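Long-range contacts in mevalonate kinase (Staphylococcus aureus, PDB 2X7I), which probably catalyses the ATP-dependent phosphorylation of mevalonate to 5-phosphomevalonate in the mevalonate pathway of isoprenoid synthesis, as a member of the GHMP kinase family: residues A[4-12]-A[109-119]; A[148-156]-A[164-172]. All coordinates share one frame; numbering follows the deposited sequence.

Interaction 1. Residues A[4-12]-A[109-119]; sequences TRKGYGEST and VAFVRASYDFL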
loop_
_atom_site.group_PDB
_atom_site.type_symbol
_atom_site.label_atom_id
_atom_site.label_comp_id
_atom_site.label_asym_id
_atom_site.label_seq_id
_atom_site.Cartn_x
_atom_site.Cartn_y
_atom_site.Cartn_z
ATOM N N THR A 4 -3.984 30.546 -10.955
ATOM C CA THR A 4 -3.562 29.206 -10.452
ATOM C C THR A 4 -2.602 29.348 -9.261
ATOM O O THR A 4 -1.378 29.348 -9.445
ATOM C CB THR A 4 -2.918 28.352 -11.597
ATOM O OG1 THR A 4 -1.667 28.919 -12.013
ATOM C CG2 THR A 4 -3.865 28.258 -12.810
ATOM N N ARG A 5 -3.162 29.457 -8.047
ATOM C CA ARG A 5 -2.381 29.769 -6.827
ATOM C C ARG A 5 -2.179 28.631 -5.793
ATOM O O ARG A 5 -1.130 28.582 -5.161
ATOM C CB ARG A 5 -2.976 30.986 -6.106
ATOM C CG ARG A 5 -2.454 32.337 -6.598
ATOM C CD ARG A 5 -2.855 33.480 -5.656
ATOM N NE ARG A 5 -4.290 33.473 -5.346
ATOM C CZ ARG A 5 -4.869 34.205 -4.394
ATOM N NH1 ARG A 5 -4.161 35.045 -3.641
ATOM N NH2 ARG A 5 -6.180 34.111 -4.198
ATOM N N LYS A 6 -3.173 27.766 -5.578
ATOM C CA LYS A 6 -3.062 26.736 -4.526
ATOM C C LYS A 6 -3.832 25.441 -4.816
ATOM O O LYS A 6 -4.956 25.470 -5.316
ATOM C CB LYS A 6 -3.474 27.294 -3.159
ATOM C CG LYS A 6 -3.142 26.352 -1.981
ATOM C CD LYS A 6 -2.805 27.100 -0.677
ATOM C CE LYS A 6 -4.042 27.428 0.153
ATOM N NZ LYS A 6 -4.612 26.205 0.806
ATOM N N GLY A 7 -3.211 24.311 -4.479
ATOM C CA GLY A 7 -3.745 22.992 -4.812
ATOM C C GLY A 7 -3.371 21.910 -3.819
ATOM O O GLY A 7 -2.222 21.793 -3.401
ATOM N N TYR A 8 -4.354 21.100 -3.458
ATOM C CA TYR A 8 -4.188 20.081 -2.439
ATOM C C TYR A 8 -4.654 18.720 -2.956
ATOM O O TYR A 8 -5.681 18.632 -3.626
ATOM C CB TYR A 8 -4.998 20.468 -1.196
ATOM C CG TYR A 8 -4.881 19.453 -0.096
ATOM C CD1 TYR A 8 -5.927 18.580 0.187
ATOM C CD2 TYR A 8 -3.700 19.325 0.626
ATOM C CE1 TYR A 8 -5.813 17.620 1.187
ATOM C CE2 TYR A 8 -3.570 18.378 1.628
ATOM C CZ TYR A 8 -4.633 17.527 1.908
ATOM O OH TYR A 8 -4.501 16.577 2.896
ATOM N N GLY A 9 -3.903 17.666 -2.644
ATOM C CA GLY A 9 -4.320 16.304 -2.981
ATOM C C GLY A 9 -3.965 15.278 -1.922
ATOM O O GLY A 9 -2.987 15.429 -1.195
ATOM N N GLU A 10 -4.770 14.226 -1.842
ATOM C CA GLU A 10 -4.551 13.132 -0.901
ATOM C C GLU A 10 -4.652 11.797 -1.600
ATOM O O GLU A 10 -5.337 11.662 -2.620
ATOM C CB GLU A 10 -5.612 13.144 0.192
ATOM C CG GLU A 10 -5.150 13.701 1.497
ATOM C CD GLU A 10 -6.308 13.993 2.425
ATOM O OE1 GLU A 10 -7.252 13.185 2.463
ATOM O OE2 GLU A 10 -6.286 15.037 3.103
ATOM N N SER A 11 -4.010 10.799 -1.002
ATOM C CA SER A 11 -4.100 9.429 -1.485
ATOM C C SER A 11 -3.942 8.402 -0.369
ATOM O O SER A 11 -3.164 8.598 0.568
ATOM C CB SER A 11 -3.028 9.173 -2.538
ATOM O OG SER A 11 -3.222 7.899 -3.126
ATOM N N THR A 12 -4.658 7.290 -0.493
ATOM C CA THR A 12 -4.415 6.134 0.368
ATOM C C THR A 12 -3.266 5.330 -0.218
ATOM O O THR A 12 -2.825 5.590 -1.336
ATOM C CB THR A 12 -5.624 5.184 0.472
ATOM O OG1 THR A 12 -5.710 4.393 -0.723
ATOM C CG2 THR A 12 -6.908 5.951 0.700
ATOM N N VAL A 109 -0.653 9.618 -7.160
ATOM C CA VAL A 109 -2.076 9.970 -7.142
ATOM C C VAL A 109 -2.309 11.297 -6.388
ATOM O O VAL A 109 -3.075 12.146 -6.850
ATOM C CB VAL A 109 -2.924 8.835 -6.531
ATOM C CG1 VAL A 109 -4.383 9.270 -6.319
ATOM C CG2 VAL A 109 -2.859 7.595 -7.435
ATOM N N ALA A 110 -1.634 11.466 -5.249
ATOM C CA ALA A 110 -1.711 12.683 -4.456
ATOM C C ALA A 110 -1.152 13.879 -5.220
ATOM O O ALA A 110 -1.761 14.956 -5.248
ATOM C CB ALA A 110 -0.969 12.503 -3.159
ATOM N N PHE A 111 0.003 13.692 -5.847
ATOM C CA PHE A 111 0.633 14.780 -6.579
ATOM C C PHE A 111 -0.208 15.245 -7.780
ATOM O O PHE A 111 -0.310 16.456 -8.042
ATOM C CB PHE A 111 2.037 14.413 -7.044
ATOM C CG PHE A 111 2.732 15.535 -7.725
ATOM C CD1 PHE A 111 3.381 16.507 -6.986
ATOM C CD2 PHE A 111 2.686 15.662 -9.095
ATOM C CE1 PHE A 111 3.993 17.582 -7.614
ATOM C CE2 PHE A 111 3.293 16.730 -9.723
ATOM C CZ PHE A 111 3.948 17.689 -8.987
ATOM N N VAL A 112 -0.791 14.292 -8.505
ATOM C CA VAL A 112 -1.610 14.617 -9.672
ATOM C C VAL A 112 -2.884 15.344 -9.252
ATOM O O VAL A 112 -3.262 16.322 -9.873
ATOM C CB VAL A 112 -1.986 13.376 -10.493
ATOM C CG1 VAL A 112 -3.069 13.736 -11.525
ATOM C CG2 VAL A 112 -0.754 12.798 -11.176
ATOM N N ARG A 113 -3.537 14.854 -8.205
ATOM C CA ARG A 113 -4.683 15.528 -7.625
ATOM C C ARG A 113 -4.357 16.985 -7.237
ATOM O O ARG A 113 -5.042 17.911 -7.661
ATOM C CB ARG A 113 -5.189 14.748 -6.410
ATOM C CG ARG A 113 -6.023 13.543 -6.798
ATOM C CD ARG A 113 -6.353 12.635 -5.614
ATOM N NE ARG A 113 -7.357 11.644 -6.001
ATOM C CZ ARG A 113 -7.619 10.510 -5.354
ATOM N NH1 ARG A 113 -6.959 10.174 -4.249
ATOM N NH2 ARG A 113 -8.557 9.704 -5.820
ATOM N N ALA A 114 -3.302 17.166 -6.442
ATOM C CA ALA A 114 -2.824 18.485 -6.054
ATOM C C ALA A 114 -2.574 19.379 -7.266
ATOM O O ALA A 114 -2.907 20.571 -7.248
ATOM C CB ALA A 114 -1.544 18.355 -5.233
ATOM N N SER A 115 -1.986 18.795 -8.309
ATOM C CA SER A 115 -1.621 19.531 -9.523
ATOM C C SER A 115 -2.843 20.093 -10.221
ATOM O O SER A 115 -2.866 21.265 -10.585
ATOM C CB SER A 115 -0.867 18.628 -10.509
ATOM O OG SER A 115 0.336 18.159 -9.937
ATOM N N TYR A 116 -3.847 19.243 -10.419
ATOM C CA TYR A 116 -5.087 19.670 -11.054
ATOM C C TYR A 116 -5.838 20.689 -10.202
ATOM O O TYR A 116 -6.401 21.641 -10.731
ATOM C CB TYR A 116 -5.983 18.472 -11.362
ATOM C CG TYR A 116 -5.626 17.826 -12.669
ATOM C CD1 TYR A 116 -4.408 17.164 -12.824
ATOM C CD2 TYR A 116 -6.491 17.878 -13.760
ATOM C CE1 TYR A 116 -4.059 16.575 -14.019
ATOM C CE2 TYR A 116 -6.146 17.282 -14.974
ATOM C CZ TYR A 116 -4.929 16.631 -15.085
ATOM O OH TYR A 116 -4.561 16.041 -16.263
ATOM N N ASP A 117 -5.844 20.481 -8.891
ATOM C CA ASP A 117 -6.496 21.407 -7.973
ATOM C C ASP A 117 -5.849 22.802 -8.041
ATOM O O ASP A 117 -6.540 23.809 -8.052
ATOM C CB ASP A 117 -6.447 20.851 -6.544
ATOM C CG ASP A 117 -7.321 21.628 -5.585
ATOM O OD1 ASP A 117 -8.434 22.014 -5.991
ATOM O OD2 ASP A 117 -6.905 21.836 -4.422
ATOM N N PHE A 118 -4.520 22.831 -8.107
ATOM C CA PHE A 118 -3.732 24.052 -8.278
ATOM C C PHE A 118 -4.068 24.803 -9.573
ATOM O O PHE A 118 -4.292 26.016 -9.562
ATOM C CB PHE A 118 -2.248 23.670 -8.259
ATOM C CG PHE A 118 -1.296 24.825 -8.370
ATOM C CD1 PHE A 118 -0.802 25.440 -7.235
ATOM C CD2 PHE A 118 -0.838 25.250 -9.611
ATOM C CE1 PHE A 118 0.112 26.463 -7.326
ATOM C CE2 PHE A 118 0.077 26.290 -9.713
ATOM C CZ PHE A 118 0.552 26.897 -8.562
ATOM N N LEU A 119 -4.100 24.077 -10.684
ATOM C CA LEU A 119 -4.419 24.670 -11.984
ATOM C C LEU A 119 -5.908 24.989 -12.149
ATOM O O LEU A 119 -6.294 25.664 -13.104
ATOM C CB LEU A 119 -3.947 23.753 -13.111
ATOM C CG LEU A 119 -2.428 23.567 -13.173
ATOM C CD1 LEU A 119 -2.060 22.358 -14.038
ATOM C CD2 LEU A 119 -1.741 24.849 -13.669
HETATM O O HOH W 1 -5.683 27.401 -7.728
HETATM O O HOH W 2 -7.047 7.775 -2.809
#
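R113 reaches from the helix to the strand edge, and its chain can be followed atom by atom. CB lies 3.9 Å from G9 CA; with CG beside the backbone N (chi1 -79°) and the chain extended from there to NE, CD passes E10 O and NH1 closes a hydrogen bond to that oxygen at 2.7 Å. The carbonyl sits near the guanidinium plane, and V109 CG1 lies over one face of the group. NH1 also donates to a water, which accepts a second, weak bond from T12 N. Arginine suits the place: its extended chain carries a flat N-H donor from the helix to the strand carbonyl.

D117 grips the strand one helical turn on: OD2 accepts Y8 N at 2.8 Å through its anti lone pair. The strand runs roughly antiparallel to the helix (153° between their directions), and the axes come within 5.5 Å. G7 and G9 permit this, since a CB on either would clash with helix backbone; A110 and A114 present only methyls to the strand, and G7 CA makes a CA-H...O contact with A114 O. At the far end F118 lays one face of its ring against T4 C and R5 N, its side chain crossing that of T4 at about a right angle, with T4 O 3.2 Å from F118 CZ. A water joins R5 N, K6 O and F118 O.

The strand pairs with strand 29-45 through backbone bonds from R5, G7, G9 and S11, while S11 and V109 pack on I151 of helix 145-153 and R113 leans on L128 of helix 125-140.

Interaction 2. Residues A[148-156]-A[164-172]; sequences TQTIVSGKP and AETLKTLSL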
loop_
_atom_site.group_PDB
_atom_site.type_symbol
_atom_site.label_atom_id
_atom_site.label_comp_id
_atom_site.label_asym_id
_atom_site.label_seq_id
_atom_site.Cartn_x
_atom_site.Cartn_y
_atom_site.Cartn_z
ATOM N N THR A 148 -2.414 1.608 -8.743
ATOM C CA THR A 148 -3.085 2.836 -9.139
ATOM C C THR A 148 -4.609 2.653 -9.270
ATOM O O THR A 148 -5.382 3.492 -8.818
ATOM C CB THR A 148 -2.518 3.402 -10.458
ATOM O OG1 THR A 148 -1.095 3.535 -10.351
ATOM C CG2 THR A 148 -3.133 4.765 -10.767
ATOM N N GLN A 149 -5.032 1.562 -9.889
ATOM C CA GLN A 149 -6.456 1.301 -10.056
ATOM C C GLN A 149 -7.146 1.040 -8.708
ATOM O O GLN A 149 -8.230 1.555 -8.460
ATOM C CB GLN A 149 -6.686 0.142 -11.035
ATOM C CG GLN A 149 -8.143 -0.312 -11.171
ATOM C CD GLN A 149 -9.094 0.781 -11.647
ATOM O OE1 GLN A 149 -8.663 1.840 -12.098
ATOM N NE2 GLN A 149 -10.406 0.512 -11.560
ATOM N N THR A 150 -6.516 0.264 -7.833
ATOM C CA THR A 150 -7.086 0.005 -6.505
ATOM C C THR A 150 -7.225 1.306 -5.724
ATOM O O THR A 150 -8.275 1.581 -5.154
ATOM C CB THR A 150 -6.221 -0.986 -5.699
ATOM O OG1 THR A 150 -6.048 -2.197 -6.450
ATOM C CG2 THR A 150 -6.863 -1.298 -4.359
ATOM N N ILE A 151 -6.167 2.109 -5.722
ATOM C CA ILE A 151 -6.154 3.387 -5.017
ATOM C C ILE A 151 -7.190 4.386 -5.558
ATOM O O ILE A 151 -7.993 4.909 -4.795
ATOM C CB ILE A 151 -4.746 4.030 -5.047
ATOM C CG1 ILE A 151 -3.787 3.242 -4.154
ATOM C CG2 ILE A 151 -4.787 5.468 -4.549
ATOM C CD1 ILE A 151 -2.355 3.656 -4.338
ATOM N N VAL A 152 -7.176 4.631 -6.864
ATOM C CA VAL A 152 -8.078 5.600 -7.487
ATOM C C VAL A 152 -9.551 5.212 -7.355
ATOM O O VAL A 152 -10.369 6.015 -6.901
ATOM C CB VAL A 152 -7.732 5.819 -8.969
ATOM C CG1 VAL A 152 -8.798 6.654 -9.650
ATOM C CG2 VAL A 152 -6.389 6.501 -9.076
ATOM N N SER A 153 -9.876 3.978 -7.729
ATOM C CA SER A 153 -11.249 3.462 -7.612
ATOM C C SER A 153 -11.741 3.342 -6.168
ATOM O O SER A 153 -12.933 3.399 -5.916
ATOM C CB SER A 153 -11.362 2.091 -8.281
ATOM O OG SER A 153 -10.604 1.102 -7.576
ATOM N N GLY A 154 -10.829 3.152 -5.222
ATOM C CA GLY A 154 -11.213 2.864 -3.837
ATOM C C GLY A 154 -11.892 1.504 -3.684
ATOM O O GLY A 154 -12.640 1.272 -2.724
ATOM N N LYS A 155 -11.632 0.609 -4.633
ATOM C CA LYS A 155 -12.243 -0.717 -4.644
ATOM C C LYS A 155 -11.177 -1.814 -4.750
ATOM O O LYS A 155 -10.056 -1.551 -5.219
ATOM C CB LYS A 155 -13.212 -0.809 -5.810
ATOM C CG LYS A 155 -14.444 0.072 -5.645
ATOM C CD LYS A 155 -15.092 0.375 -6.992
ATOM C CE LYS A 155 -16.439 1.073 -6.826
ATOM N NZ LYS A 155 -16.351 2.194 -5.844
ATOM N N PRO A 156 -11.512 -3.048 -4.310
ATOM C CA PRO A 156 -10.563 -4.135 -4.492
ATOM C C PRO A 156 -10.385 -4.466 -5.968
ATOM O O PRO A 156 -11.324 -4.323 -6.738
ATOM C CB PRO A 156 -11.211 -5.318 -3.745
ATOM C CG PRO A 156 -12.286 -4.760 -2.932
ATOM C CD PRO A 156 -12.733 -3.513 -3.633
ATOM N N ALA A 164 -8.892 -9.736 -15.342
ATOM C CA ALA A 164 -8.827 -8.893 -14.134
ATOM C C ALA A 164 -10.151 -8.153 -13.931
ATOM O O ALA A 164 -10.821 -7.799 -14.899
ATOM C CB ALA A 164 -7.678 -7.904 -14.225
ATOM N N GLU A 165 -10.533 -7.942 -12.672
ATOM C CA GLU A 165 -11.810 -7.294 -12.351
ATOM C C GLU A 165 -11.649 -6.327 -11.191
ATOM O O GLU A 165 -10.745 -6.471 -10.368
ATOM C CB GLU A 165 -12.876 -8.325 -11.969
ATOM C CG GLU A 165 -13.038 -9.498 -12.932
ATOM C CD GLU A 165 -13.518 -9.088 -14.315
ATOM O OE1 GLU A 165 -13.244 -9.835 -15.286
ATOM O OE2 GLU A 165 -14.175 -8.026 -14.429
ATOM N N THR A 166 -12.543 -5.348 -11.136
ATOM C CA THR A 166 -12.637 -4.440 -10.002
ATOM C C THR A 166 -13.885 -4.817 -9.239
ATOM O O THR A 166 -14.970 -4.833 -9.803
ATOM C CB THR A 166 -12.712 -2.978 -10.456
ATOM O OG1 THR A 166 -11.451 -2.597 -11.018
ATOM C CG2 THR A 166 -13.037 -2.062 -9.275
ATOM N N LEU A 167 -13.728 -5.152 -7.966
ATOM C CA LEU A 167 -14.862 -5.617 -7.162
ATOM C C LEU A 167 -15.621 -4.425 -6.569
ATOM O O LEU A 167 -15.254 -3.267 -6.793
ATOM C CB LEU A 167 -14.375 -6.556 -6.052
ATOM C CG LEU A 167 -13.459 -7.722 -6.467
ATOM C CD1 LEU A 167 -13.087 -8.579 -5.262
ATOM C CD2 LEU A 167 -14.096 -8.589 -7.557
ATOM N N LYS A 168 -16.682 -4.709 -5.825
ATOM C CA LYS A 168 -17.407 -3.670 -5.098
ATOM C C LYS A 168 -16.631 -3.299 -3.835
ATOM O O LYS A 168 -15.738 -4.039 -3.417
ATOM C CB LYS A 168 -18.822 -4.145 -4.760
ATOM C CG LYS A 168 -19.698 -4.279 -5.994
ATOM C CD LYS A 168 -20.756 -5.380 -5.872
ATOM C CE LYS A 168 -22.118 -4.836 -5.534
ATOM N NZ LYS A 168 -23.157 -5.898 -5.632
ATOM N N THR A 169 -16.969 -2.153 -3.239
ATOM C CA THR A 169 -16.268 -1.646 -2.048
ATOM C C THR A 169 -16.060 -2.734 -0.988
ATOM O O THR A 169 -16.937 -3.554 -0.754
ATOM C CB THR A 169 -17.032 -0.446 -1.410
ATOM O OG1 THR A 169 -16.874 0.712 -2.234
ATOM C CG2 THR A 169 -16.498 -0.118 -0.014
ATOM N N LEU A 170 -14.895 -2.730 -0.351
ATOM C CA LEU A 170 -14.563 -3.759 0.631
ATOM C C LEU A 170 -15.465 -3.665 1.859
ATOM O O LEU A 170 -15.620 -2.601 2.467
ATOM C CB LEU A 170 -13.087 -3.680 1.051
ATOM C CG LEU A 170 -12.568 -4.920 1.808
ATOM C CD1 LEU A 170 -12.702 -6.183 0.962
ATOM C CD2 LEU A 170 -11.133 -4.732 2.267
ATOM N N SER A 171 -16.078 -4.791 2.201
ATOM C CA SER A 171 -16.921 -4.877 3.372
ATOM C C SER A 171 -16.744 -6.235 4.033
ATOM O O SER A 171 -17.385 -7.217 3.654
ATOM C CB SER A 171 -18.376 -4.647 2.995
ATOM O OG SER A 171 -19.165 -4.511 4.164
ATOM N N LEU A 172 -15.845 -6.278 5.008
ATOM C CA LEU A 172 -15.665 -7.445 5.858
ATOM C C LEU A 172 -15.799 -6.974 7.296
ATOM O O LEU A 172 -15.225 -5.944 7.678
ATOM C CB LEU A 172 -14.296 -8.090 5.617
ATOM C CG LEU A 172 -14.092 -8.629 4.189
ATOM C CD1 LEU A 172 -12.636 -8.964 3.889
ATOM C CD2 LEU A 172 -14.966 -9.849 3.972
HETATM O O HOH W 3 -12.822 -1.108 -1.159
HETATM O O HOH W 4 -15.279 2.776 -2.698
#
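P156 O accepts the backbone N of L167 at 2.8 Å, the one backbone hydrogen bond between the two segments, with the donor tilted 26° from the carbonyl plane. The same oxygen meets T166 CA in a CA-H...O contact at 3.5 Å. Helix 148-153 ends just before this point: G154 leaves helical geometry with phi 67°, a value glycine adopts without strain, and turns the chain toward K155 and P156. The backbones draw nearest at K155 with T169 and P156 with L167.

S153 holds the turn together. Its OG donates to Q149 O, which S153 N reaches from the opposite face, and accepts K155 N at 3.2 Å, forming an ST turn. Serine suits this place because one hydroxyl can donate back into the last turn and accept from the chain that follows.

Beyond P156 the chain enters strand 157-160, which pairs antiparallel with strand 163-166 as a hairpin of the mixed sheet; the contact therefore brings together the two ends of that hairpin, where helix 145-153 leads in and the loop after T166 leads out.

P156 is the one buried residue among those that touch. Its CD lies against K168 O, while CB meets L167 CD1 and CG meets L170 CD1; proline suits the spot because its ring is rigid and has no N-H to satisfy. K155 crosses T166 at about a right angle: K155 CB is 3.3 Å from L167 O and 3.7 Å from T166 CG2, the methyl that stands anti to T166 N. Q149, bent at chi2 (59°), brings NE2 over to T166 OG1 for a weak hydrogen bond. Two waters bind G154 O; one accepts from L170 N, and the other bonds with T169 OG1 and, weakly, K155 NZ.

In the fold
Interaction 1 comes first along the chain and closes before interaction 2 opens, and their centres lie about 22 Å apart. Helix 145-153 joins them: I151 and V152, on a part of the helix that takes no part in its contact with 164-172, pack against S11, T12 and V109 of the first. Both contacts also reach the same mixed sheet, interaction 1 through strand 6-16 and interaction 2 through the hairpin of strands 157-160 and 163-166, of which 157-160 pairs with strand 29-45, as does strand 6-16. The later contact then hands the chain on toward strand 175-180 of the separate four-stranded antiparallel sheet, so it lies where the chain passes from one sheet to the other.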